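Local coordinates for protein kojibiose phosphorylase (Gut metagenome, PDB 6W0P) that belongs to glycoside hydrolase family 65, a group of carbohydrate-active enzymes built around an (alpha/alpha)6-barrel catalytic domain, at residues P588-M598 and I627-I635; F644-D652 and I664-N675. One frame throughout, in Å; residues are numbered along the deposited sequence. Where two conformers were deposited one is given.

Contact 1: P588-M598 and I627-I635; sequences PDVLMFMFLYM and IHSIIASKI
Ile627 and Phe595 make the central contact between the helices 590-596 and 627-634. The CD1 methyl of Ile627 lies over one face of the Phe595 ring, 3.8 Å from its centroid and 15° off the normal, a CH-pi contact displaced toward the CD2/CE2 side of the ring. Phe595 has its CG anti to the backbone N (chi1 166°), which carries the ring across to the second helix. At the ring's edge, near its plane, CG2 of Ile630 comes to 3.9 Å from Phe595 CE1. Met598 is modelled in two conformers; in one of them its CE methyl also approaches CG2 of Ile630 and its SD lies near CE of Lys634, so these two contacts are less certain.

One turn before Phe595 and one turn after Ile627, Leu591 meets Ile631, whose CD1 lies 3.9 Å from CB of Leu591 and also against the carbonyl oxygen of Leu591. Toward the start of the first segment, CG of Pro588 sits 3.7 Å from CB of Ile627; the same CG also comes to 3.4 Å from CE1 of His628. CD1 of Leu591 meets the same imidazole at NE2, 3.5 Å away. The ring therefore packs on carbon here, while its ND1 is hydrogen-bonded to the carbonyl oxygen of Ser624, one turn back.

The contact is apolar packing, with no hydrogen bond between the two segments, and the helix axes, 10.4 Å apart at closest approach, run at 60° to one another. This buried helix pair belongs to the (alpha/alpha)6-barrel catalytic domain: helix 487-504 packs on the first helix through Tyr488, helix 603-613 covers Val590 and Met594, and helix 638-645 lies against Ser629 and Ala632.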
loop_
_atom_site.group_PDB
_atom_site.type_symbol
_atom_site.label_atom_id
_atom_site.label_comp_id
_atom_site.label_asym_id
_atom_site.label_seq_id
_atom_site.Cartn_x
_atom_site.Cartn_y
_atom_site.Cartn_z
ATOM N N PRO A 588 -18.069 0.049 -16.304
ATOM C CA PRO A 588 -18.446 1.300 -16.950
ATOM C C PRO A 588 -17.783 2.518 -16.299
ATOM O O PRO A 588 -17.878 2.696 -15.092
ATOM C CB PRO A 588 -19.965 1.320 -16.792
ATOM C CG PRO A 588 -20.325 -0.151 -16.757
ATOM C CD PRO A 588 -19.214 -0.805 -15.963
ATOM N N ASP A 589 -17.142 3.346 -17.118
ATOM C CA ASP A 589 -16.567 4.644 -16.688
ATOM C C ASP A 589 -17.239 5.724 -17.546
ATOM O O ASP A 589 -18.209 6.333 -17.070
ATOM C CB ASP A 589 -15.040 4.534 -16.733
ATOM C CG ASP A 589 -14.318 5.574 -15.916
ATOM O OD1 ASP A 589 -14.578 6.772 -16.180
ATOM O OD2 ASP A 589 -13.498 5.183 -15.013
ATOM N N VAL A 590 -16.842 5.858 -18.815
ATOM C CA VAL A 590 -17.558 6.737 -19.786
ATOM C C VAL A 590 -19.026 6.286 -19.851
ATOM O O VAL A 590 -19.934 7.151 -19.801
ATOM C CB VAL A 590 -16.898 6.701 -21.170
ATOM C CG1 VAL A 590 -17.804 7.305 -22.243
ATOM C CG2 VAL A 590 -15.549 7.379 -21.153
ATOM N N LEU A 591 -19.259 4.980 -19.990
ATOM C CA LEU A 591 -20.618 4.407 -20.208
ATOM C C LEU A 591 -21.452 4.573 -18.933
ATOM O O LEU A 591 -22.697 4.583 -19.024
ATOM C CB LEU A 591 -20.497 2.939 -20.629
ATOM C CG LEU A 591 -19.966 2.687 -22.040
ATOM C CD1 LEU A 591 -20.285 1.263 -22.483
ATOM C CD2 LEU A 591 -20.526 3.696 -23.050
ATOM N N MET A 592 -20.793 4.700 -17.780
ATOM C CA MET A 592 -21.482 5.009 -16.508
ATOM C C MET A 592 -22.109 6.414 -16.590
ATOM O O MET A 592 -23.294 6.528 -16.319
ATOM C CB MET A 592 -20.520 4.955 -15.324
ATOM C CG MET A 592 -21.243 4.930 -14.014
ATOM S SD MET A 592 -22.149 3.369 -13.850
ATOM C CE MET A 592 -23.318 3.813 -12.572
ATOM N N PHE A 593 -21.372 7.471 -16.927
ATOM C CA PHE A 593 -22.008 8.814 -16.911
ATOM C C PHE A 593 -22.995 8.908 -18.085
ATOM O O PHE A 593 -23.981 9.604 -17.970
ATOM C CB PHE A 593 -20.994 9.955 -16.804
ATOM C CG PHE A 593 -20.204 10.260 -18.042
ATOM C CD1 PHE A 593 -20.772 10.976 -19.081
ATOM C CD2 PHE A 593 -18.878 9.884 -18.138
ATOM C CE1 PHE A 593 -20.042 11.278 -20.220
ATOM C CE2 PHE A 593 -18.137 10.207 -19.261
ATOM C CZ PHE A 593 -18.726 10.900 -20.302
ATOM N N MET A 594 -22.755 8.183 -19.167
ATOM C CA MET A 594 -23.670 8.173 -20.320
ATOM C C MET A 594 -24.975 7.487 -19.898
ATOM O O MET A 594 -26.048 8.022 -20.224
ATOM C CB MET A 594 -23.005 7.514 -21.522
ATOM C CG MET A 594 -21.850 8.366 -22.048
ATOM S SD MET A 594 -21.298 7.983 -23.728
ATOM C CE MET A 594 -22.613 8.790 -24.646
ATOM N N PHE A 595 -24.910 6.427 -19.078
ATOM C CA PHE A 595 -26.124 5.787 -18.500
ATOM C C PHE A 595 -26.865 6.776 -17.586
ATOM O O PHE A 595 -28.094 6.897 -17.725
ATOM C CB PHE A 595 -25.752 4.547 -17.694
ATOM C CG PHE A 595 -26.849 4.033 -16.804
ATOM C CD1 PHE A 595 -27.959 3.401 -17.343
ATOM C CD2 PHE A 595 -26.731 4.094 -15.426
ATOM C CE1 PHE A 595 -28.960 2.903 -16.528
ATOM C CE2 PHE A 595 -27.733 3.589 -14.605
ATOM C CZ PHE A 595 -28.850 3.013 -15.158
ATOM N N LEU A 596 -26.146 7.459 -16.679
ATOM C CA LEU A 596 -26.785 8.289 -15.612
ATOM C C LEU A 596 -27.501 9.484 -16.253
ATOM O O LEU A 596 -28.364 10.117 -15.583
ATOM C CB LEU A 596 -25.755 8.747 -14.576
ATOM C CG LEU A 596 -25.089 7.652 -13.735
ATOM C CD1 LEU A 596 -24.002 8.260 -12.857
ATOM C CD2 LEU A 596 -26.103 6.892 -12.872
ATOM N N TYR A 597 -27.134 9.785 -17.494
ATOM C CA TYR A 597 -27.623 10.936 -18.291
ATOM C C TYR A 597 -27.981 10.483 -19.710
ATOM O O TYR A 597 -27.768 11.265 -20.681
ATOM C CB TYR A 597 -26.566 12.039 -18.258
ATOM C CG TYR A 597 -26.489 12.760 -16.941
ATOM C CD1 TYR A 597 -27.441 13.693 -16.556
ATOM C CD2 TYR A 597 -25.440 12.506 -16.084
ATOM C CE1 TYR A 597 -27.353 14.348 -15.334
ATOM C CE2 TYR A 597 -25.330 13.153 -14.868
ATOM C CZ TYR A 597 -26.286 14.074 -14.490
ATOM O OH TYR A 597 -26.105 14.671 -13.281
ATOM N N MET A 598 -28.550 9.283 -19.836
ATOM C CA MET A 598 -28.905 8.642 -21.139
ATOM C C MET A 598 -29.789 9.591 -21.969
ATOM O O MET A 598 -29.673 9.577 -23.210
ATOM C CB MET A 598 -29.634 7.308 -20.925
ATOM C CG MET A 598 -30.944 7.421 -20.141
ATOM S SD MET A 598 -31.869 5.865 -19.980
ATOM C CE MET A 598 -30.601 4.765 -19.347
ATOM N N ILE A 627 -25.414 -2.437 -17.031
ATOM C CA ILE A 627 -25.246 -1.096 -17.650
ATOM C C ILE A 627 -25.101 -1.293 -19.158
ATOM O O ILE A 627 -25.759 -0.585 -19.923
ATOM C CB ILE A 627 -24.033 -0.372 -17.060
ATOM C CG1 ILE A 627 -24.206 -0.139 -15.560
ATOM C CG2 ILE A 627 -23.784 0.920 -17.803
ATOM C CD1 ILE A 627 -25.457 0.604 -15.241
ATOM N N HIS A 628 -24.268 -2.244 -19.553
ATOM C CA HIS A 628 -24.019 -2.570 -20.978
ATOM C C HIS A 628 -25.319 -3.115 -21.609
ATOM O O HIS A 628 -25.618 -2.737 -22.776
ATOM C CB HIS A 628 -22.784 -3.497 -21.092
ATOM C CG HIS A 628 -21.481 -2.833 -20.768
ATOM N ND1 HIS A 628 -20.934 -2.815 -19.498
ATOM C CD2 HIS A 628 -20.619 -2.154 -21.551
ATOM C CE1 HIS A 628 -19.800 -2.157 -19.514
ATOM N NE2 HIS A 628 -19.586 -1.738 -20.767
ATOM N N SER A 629 -26.068 -3.976 -20.893
ATOM C CA SER A 629 -27.365 -4.510 -21.390
ATOM C C SER A 629 -28.308 -3.334 -21.651
ATOM O O SER A 629 -28.951 -3.318 -22.717
ATOM C CB SER A 629 -28.037 -5.494 -20.468
ATOM O OG SER A 629 -29.269 -5.917 -21.066
ATOM N N ILE A 630 -28.363 -2.376 -20.718
ATOM C CA ILE A 630 -29.335 -1.246 -20.783
ATOM C C ILE A 630 -28.973 -0.376 -21.969
ATOM O O ILE A 630 -29.883 -0.024 -22.712
ATOM C CB ILE A 630 -29.390 -0.440 -19.476
ATOM C CG1 ILE A 630 -30.079 -1.268 -18.383
ATOM C CG2 ILE A 630 -30.074 0.898 -19.709
ATOM C CD1 ILE A 630 -29.608 -0.971 -16.992
ATOM N N ILE A 631 -27.691 -0.048 -22.120
ATOM C CA ILE A 631 -27.218 0.809 -23.241
ATOM C C ILE A 631 -27.427 0.036 -24.551
ATOM O O ILE A 631 -27.901 0.655 -25.494
ATOM C CB ILE A 631 -25.774 1.285 -23.026
ATOM C CG1 ILE A 631 -25.704 2.263 -21.854
ATOM C CG2 ILE A 631 -25.198 1.896 -24.302
ATOM C CD1 ILE A 631 -24.271 2.577 -21.401
ATOM N N ALA A 632 -27.087 -1.251 -24.609
ATOM C CA ALA A 632 -27.289 -2.099 -25.810
ATOM C C ALA A 632 -28.753 -2.024 -26.238
ATOM O O ALA A 632 -28.990 -1.762 -27.414
ATOM C CB ALA A 632 -26.889 -3.532 -25.561
ATOM N N SER A 633 -29.698 -2.221 -25.315
ATOM C CA SER A 633 -31.154 -2.128 -25.606
ATOM C C SER A 633 -31.467 -0.763 -26.244
ATOM O O SER A 633 -32.104 -0.728 -27.285
ATOM C CB SER A 633 -31.995 -2.352 -24.368
ATOM O OG SER A 633 -32.167 -3.730 -24.102
ATOM N N LYS A 634 -31.013 0.325 -25.609
ATOM C CA LYS A 634 -31.265 1.732 -26.017
ATOM C C LYS A 634 -30.818 1.952 -27.467
ATOM O O LYS A 634 -31.494 2.752 -28.156
ATOM C CB LYS A 634 -30.525 2.677 -25.069
ATOM C CG LYS A 634 -30.847 4.158 -25.204
ATOM C CD LYS A 634 -32.215 4.552 -24.719
ATOM C CE LYS A 634 -32.424 4.332 -23.225
ATOM N NZ LYS A 634 -33.854 4.506 -22.827
ATOM N N ILE A 635 -29.760 1.276 -27.931
ATOM C CA ILE A 635 -29.211 1.490 -29.307
ATOM C C ILE A 635 -29.594 0.333 -30.261
ATOM O O ILE A 635 -29.012 0.277 -31.354
ATOM C CB ILE A 635 -27.691 1.752 -29.263
ATOM C CG1 ILE A 635 -26.905 0.605 -28.633
ATOM C CG2 ILE A 635 -27.395 3.071 -28.567
ATOM C CD1 ILE A 635 -25.463 0.941 -28.374
#

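Contact 2: F644-D652 and I664-N675; sequences FFGFATRLD and IHMTSIAAAWMN
Asp652 grips His665 with both carboxylate oxygens. ND1 of His665 donates to OD1 of Asp652 at 2.6 Å, meeting its syn lone pair with the acceptor close to the imidazole plane. The backbone N of His665 donates to OD2 of Asp652 at 3.0 Å, almost straight at 170°. The ND1-OD1 pair is a His-carboxylate hydrogen bond at the head of helix 666-680 in the (alpha/alpha)6-barrel catalytic domain, where His665 is the N-cap residue. The two bonds hold the carboxylate at both oxygens, and the ND1 bond sets the turn of the imidazole, which is nearly coplanar with the carboxylate. OD1 also bonds to the hydroxyl of Thr660.

Over one face of the same imidazole lies CD2 of Leu651, 3.8 Å from the ring centroid, a CH-pi contact; CG anti to the backbone N (chi1 -170°) sends this branch there. Separately, CB of Leu651 packs 3.6 Å from OG of Ser668.

Farther along the helix, water takes over the polar contacts. Two waters donate to the carbonyl oxygen of Ala648: one also donates to the carbonyl of Ser668, while the other is hydrogen-bonded to OG of Ser668. Beside them the methyls of Ala648 and Ala672 pack together. The type II' turn from Phe645 to Ala648, with Gly646 at positive phi, takes the chain out of helix 638-645 and along the flank of helix 666-680.

At the far end Phe645 presents its ring edge to Asn675, CD1 lying 3.6 Å from CG, with ring and amide planes 79° apart. ND2 of Asn675 bonds to OG of Ser629, while its OD1 accepts a hydrogen bond from a water, 2.7 Å away, that also donates to the carbonyl oxygen of Phe644.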
loop_
_atom_site.group_PDB
_atom_site.type_symbol
_atom_site.label_atom_id
_atom_site.label_comp_id
_atom_site.label_asym_id
_atom_site.label_seq_id
_atom_site.Cartn_x
_atom_site.Cartn_y
_atom_site.Cartn_z
ATOM N N PHE A 644 -25.972 -9.885 -22.130
ATOM C CA PHE A 644 -25.577 -9.144 -20.902
ATOM C C PHE A 644 -26.610 -9.353 -19.780
ATOM O O PHE A 644 -26.196 -9.412 -18.559
ATOM C CB PHE A 644 -25.345 -7.655 -21.190
ATOM C CG PHE A 644 -23.983 -7.348 -21.771
ATOM C CD1 PHE A 644 -22.823 -7.761 -21.106
ATOM C CD2 PHE A 644 -23.849 -6.637 -22.959
ATOM C CE1 PHE A 644 -21.564 -7.510 -21.630
ATOM C CE2 PHE A 644 -22.586 -6.381 -23.490
ATOM C CZ PHE A 644 -21.445 -6.799 -22.811
ATOM N N PHE A 645 -27.898 -9.453 -20.110
ATOM C CA PHE A 645 -28.900 -9.818 -19.087
ATOM C C PHE A 645 -28.522 -11.181 -18.512
ATOM O O PHE A 645 -28.342 -11.229 -17.308
ATOM C CB PHE A 645 -30.333 -9.848 -19.607
ATOM C CG PHE A 645 -31.322 -10.181 -18.519
ATOM C CD1 PHE A 645 -31.747 -9.210 -17.624
ATOM C CD2 PHE A 645 -31.815 -11.469 -18.378
ATOM C CE1 PHE A 645 -32.650 -9.511 -16.621
ATOM C CE2 PHE A 645 -32.731 -11.768 -17.383
ATOM C CZ PHE A 645 -33.140 -10.790 -16.503
ATOM N N GLY A 646 -28.372 -12.213 -19.356
ATOM C CA GLY A 646 -27.947 -13.582 -18.985
ATOM C C GLY A 646 -28.563 -14.058 -17.676
ATOM O O GLY A 646 -29.789 -14.150 -17.601
ATOM N N PHE A 647 -27.733 -14.289 -16.657
ATOM C CA PHE A 647 -28.147 -14.878 -15.357
ATOM C C PHE A 647 -28.368 -13.780 -14.299
ATOM O O PHE A 647 -28.183 -14.053 -13.103
ATOM C CB PHE A 647 -27.108 -15.905 -14.900
ATOM C CG PHE A 647 -25.682 -15.424 -14.951
ATOM C CD1 PHE A 647 -25.130 -14.735 -13.894
ATOM C CD2 PHE A 647 -24.904 -15.660 -16.080
ATOM C CE1 PHE A 647 -23.821 -14.288 -13.943
ATOM C CE2 PHE A 647 -23.595 -15.212 -16.133
ATOM C CZ PHE A 647 -23.058 -14.520 -15.063
ATOM N N ALA A 648 -28.793 -12.587 -14.705
ATOM C CA ALA A 648 -28.963 -11.412 -13.821
ATOM C C ALA A 648 -29.803 -11.756 -12.576
ATOM O O ALA A 648 -29.463 -11.240 -11.531
ATOM C CB ALA A 648 -29.597 -10.278 -14.590
ATOM N N THR A 649 -30.861 -12.577 -12.687
ATOM C CA THR A 649 -31.781 -12.893 -11.561
ATOM C C THR A 649 -31.246 -14.043 -10.699
ATOM O O THR A 649 -31.883 -14.279 -9.625
ATOM C CB THR A 649 -33.200 -13.231 -12.020
ATOM O OG1 THR A 649 -33.218 -14.538 -12.599
ATOM C CG2 THR A 649 -33.750 -12.221 -13.007
ATOM N N ARG A 650 -30.149 -14.706 -11.117
ATOM C CA ARG A 650 -29.671 -15.999 -10.549
ATOM C C ARG A 650 -28.273 -15.883 -9.916
ATOM O O ARG A 650 -27.753 -16.916 -9.466
ATOM C CB ARG A 650 -29.615 -17.076 -11.646
ATOM C CG ARG A 650 -30.920 -17.287 -12.399
ATOM C CD ARG A 650 -32.064 -17.695 -11.486
ATOM N NE ARG A 650 -31.740 -18.905 -10.744
ATOM C CZ ARG A 650 -32.615 -19.620 -10.062
ATOM N NH1 ARG A 650 -33.893 -19.262 -10.039
ATOM N NH2 ARG A 650 -32.196 -20.701 -9.407
ATOM N N LEU A 651 -27.653 -14.709 -9.876
ATOM C CA LEU A 651 -26.227 -14.648 -9.495
ATOM C C LEU A 651 -26.038 -15.287 -8.116
ATOM O O LEU A 651 -25.104 -16.115 -7.984
ATOM C CB LEU A 651 -25.712 -13.208 -9.526
ATOM C CG LEU A 651 -24.192 -13.094 -9.390
ATOM C CD1 LEU A 651 -23.644 -12.055 -10.349
ATOM C CD2 LEU A 651 -23.787 -12.735 -7.966
ATOM N N ASP A 652 -26.877 -14.946 -7.126
ATOM C CA ASP A 652 -26.796 -15.548 -5.758
ATOM C C ASP A 652 -27.443 -16.951 -5.714
ATOM O O ASP A 652 -26.807 -17.892 -5.172
ATOM C CB ASP A 652 -27.371 -14.591 -4.717
ATOM C CG ASP A 652 -26.447 -13.406 -4.535
ATOM O OD1 ASP A 652 -25.234 -13.640 -4.279
ATOM O OD2 ASP A 652 -26.909 -12.280 -4.700
ATOM N N ILE A 664 -25.160 -12.277 0.106
ATOM C CA ILE A 664 -25.822 -11.960 -1.190
ATOM C C ILE A 664 -25.135 -10.703 -1.731
ATOM O O ILE A 664 -24.511 -9.959 -0.907
ATOM C CB ILE A 664 -27.342 -11.783 -0.998
ATOM C CG1 ILE A 664 -27.690 -10.571 -0.126
ATOM C CG2 ILE A 664 -27.962 -13.050 -0.446
ATOM C CD1 ILE A 664 -29.170 -10.401 0.079
ATOM N N HIS A 665 -25.217 -10.491 -3.042
ATOM C CA HIS A 665 -24.640 -9.330 -3.759
ATOM C C HIS A 665 -25.738 -8.288 -4.032
ATOM O O HIS A 665 -26.503 -8.433 -5.015
ATOM C CB HIS A 665 -23.981 -9.793 -5.051
ATOM C CG HIS A 665 -22.899 -10.792 -4.883
ATOM N ND1 HIS A 665 -23.156 -12.082 -4.554
ATOM C CD2 HIS A 665 -21.570 -10.698 -5.077
ATOM C CE1 HIS A 665 -22.029 -12.751 -4.534
ATOM N NE2 HIS A 665 -21.047 -11.928 -4.845
ATOM N N MET A 666 -25.780 -7.262 -3.192
ATOM C CA MET A 666 -26.907 -6.313 -3.115
ATOM C C MET A 666 -27.002 -5.544 -4.447
ATOM O O MET A 666 -28.095 -5.445 -4.993
ATOM C CB MET A 666 -26.666 -5.376 -1.931
ATOM C CG MET A 666 -27.904 -4.996 -1.166
ATOM S SD MET A 666 -28.946 -6.402 -0.750
ATOM C CE MET A 666 -30.401 -5.921 -1.673
ATOM N N THR A 667 -25.890 -5.031 -4.969
ATOM C CA THR A 667 -25.876 -4.240 -6.231
ATOM C C THR A 667 -26.326 -5.130 -7.395
ATOM O O THR A 667 -27.094 -4.667 -8.232
ATOM C CB THR A 667 -24.512 -3.619 -6.529
ATOM O OG1 THR A 667 -24.324 -2.624 -5.539
ATOM C CG2 THR A 667 -24.453 -2.958 -7.888
ATOM N N SER A 668 -25.859 -6.364 -7.430
ATOM C CA SER A 668 -26.244 -7.354 -8.460
ATOM C C SER A 668 -27.757 -7.593 -8.391
ATOM O O SER A 668 -28.412 -7.663 -9.459
ATOM C CB SER A 668 -25.472 -8.625 -8.313
ATOM O OG SER A 668 -26.166 -9.646 -9.016
ATOM N N ILE A 669 -28.298 -7.649 -7.179
ATOM C CA ILE A 669 -29.748 -7.839 -6.926
ATOM C C ILE A 669 -30.504 -6.625 -7.473
ATOM O O ILE A 669 -31.490 -6.853 -8.197
ATOM C CB ILE A 669 -29.982 -8.123 -5.426
ATOM C CG1 ILE A 669 -29.517 -9.543 -5.105
ATOM C CG2 ILE A 669 -31.435 -7.923 -5.018
ATOM C CD1 ILE A 669 -29.507 -9.875 -3.655
ATOM N N ALA A 670 -30.054 -5.402 -7.164
ATOM C CA ALA A 670 -30.672 -4.143 -7.628
ATOM C C ALA A 670 -30.590 -4.087 -9.152
ATOM O O ALA A 670 -31.558 -3.651 -9.775
ATOM C CB ALA A 670 -29.991 -2.941 -7.028
ATOM N N ALA A 671 -29.466 -4.524 -9.717
ATOM C CA ALA A 671 -29.161 -4.430 -11.161
ATOM C C ALA A 671 -30.152 -5.274 -11.964
ATOM O O ALA A 671 -30.362 -4.943 -13.128
ATOM C CB ALA A 671 -27.748 -4.874 -11.430
ATOM N N ALA A 672 -30.723 -6.330 -11.377
ATOM C CA ALA A 672 -31.648 -7.232 -12.095
ATOM C C ALA A 672 -32.924 -6.435 -12.375
ATOM O O ALA A 672 -33.421 -6.453 -13.527
ATOM C CB ALA A 672 -31.917 -8.478 -11.293
ATOM N N TRP A 673 -33.392 -5.697 -11.369
ATOM C CA TRP A 673 -34.583 -4.835 -11.513
ATOM C C TRP A 673 -34.279 -3.774 -12.570
ATOM O O TRP A 673 -35.116 -3.560 -13.445
ATOM C CB TRP A 673 -34.979 -4.196 -10.185
ATOM C CG TRP A 673 -36.144 -3.266 -10.326
ATOM C CD1 TRP A 673 -37.458 -3.589 -10.210
ATOM C CD2 TRP A 673 -36.100 -1.867 -10.636
ATOM N NE1 TRP A 673 -38.237 -2.481 -10.391
ATOM C CE2 TRP A 673 -37.433 -1.408 -10.645
ATOM C CE3 TRP A 673 -35.070 -0.948 -10.858
ATOM C CZ2 TRP A 673 -37.762 -0.084 -10.921
ATOM C CZ3 TRP A 673 -35.393 0.360 -11.127
ATOM C CH2 TRP A 673 -36.723 0.788 -11.152
ATOM N N MET A 674 -33.119 -3.135 -12.461
ATOM C CA MET A 674 -32.675 -2.059 -13.378
ATOM C C MET A 674 -32.625 -2.578 -14.815
ATOM O O MET A 674 -33.149 -1.878 -15.709
ATOM C CB MET A 674 -31.273 -1.585 -13.001
ATOM C CG MET A 674 -31.202 -1.102 -11.593
ATOM S SD MET A 674 -31.423 0.647 -11.625
ATOM C CE MET A 674 -29.795 1.182 -12.126
ATOM N N ASN A 675 -31.971 -3.734 -15.010
ATOM C CA ASN A 675 -31.837 -4.390 -16.333
ATOM C C ASN A 675 -33.237 -4.597 -16.933
ATOM O O ASN A 675 -33.378 -4.426 -18.174
ATOM C CB ASN A 675 -31.047 -5.694 -16.297
ATOM C CG ASN A 675 -30.288 -5.949 -17.586
ATOM O OD1 ASN A 675 -29.200 -6.521 -17.549
ATOM N ND2 ASN A 675 -30.863 -5.574 -18.731
HETATM O O HOH W 1 -27.239 -7.985 -16.371
HETATM O O HOH W 2 -27.978 -9.108 -11.893
HETATM O O HOH W 3 -28.516 -10.790 -8.962
#

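How the contacts relate
Contacts 1 and 2 come in series along the chain, the first closing before the second opens, and their centres lie about 16 Å apart within the family 65 catalytic domain. Helices 624-634 and 638-645 follow each other directly, so the second half of contact 1 leads into the first half of contact 2. The two also touch. Ser629 and Asn675 provide the polar tie between them, CB of Ser629 packs 3.5 Å from CB of Phe644, and CZ of Phe595 meets CE of Met674 at 3.7 Å. Helix 624-634 thus stands between the two, touching helix 590-596 in contact 1 and helices 638-645 and 666-680 in contact 2.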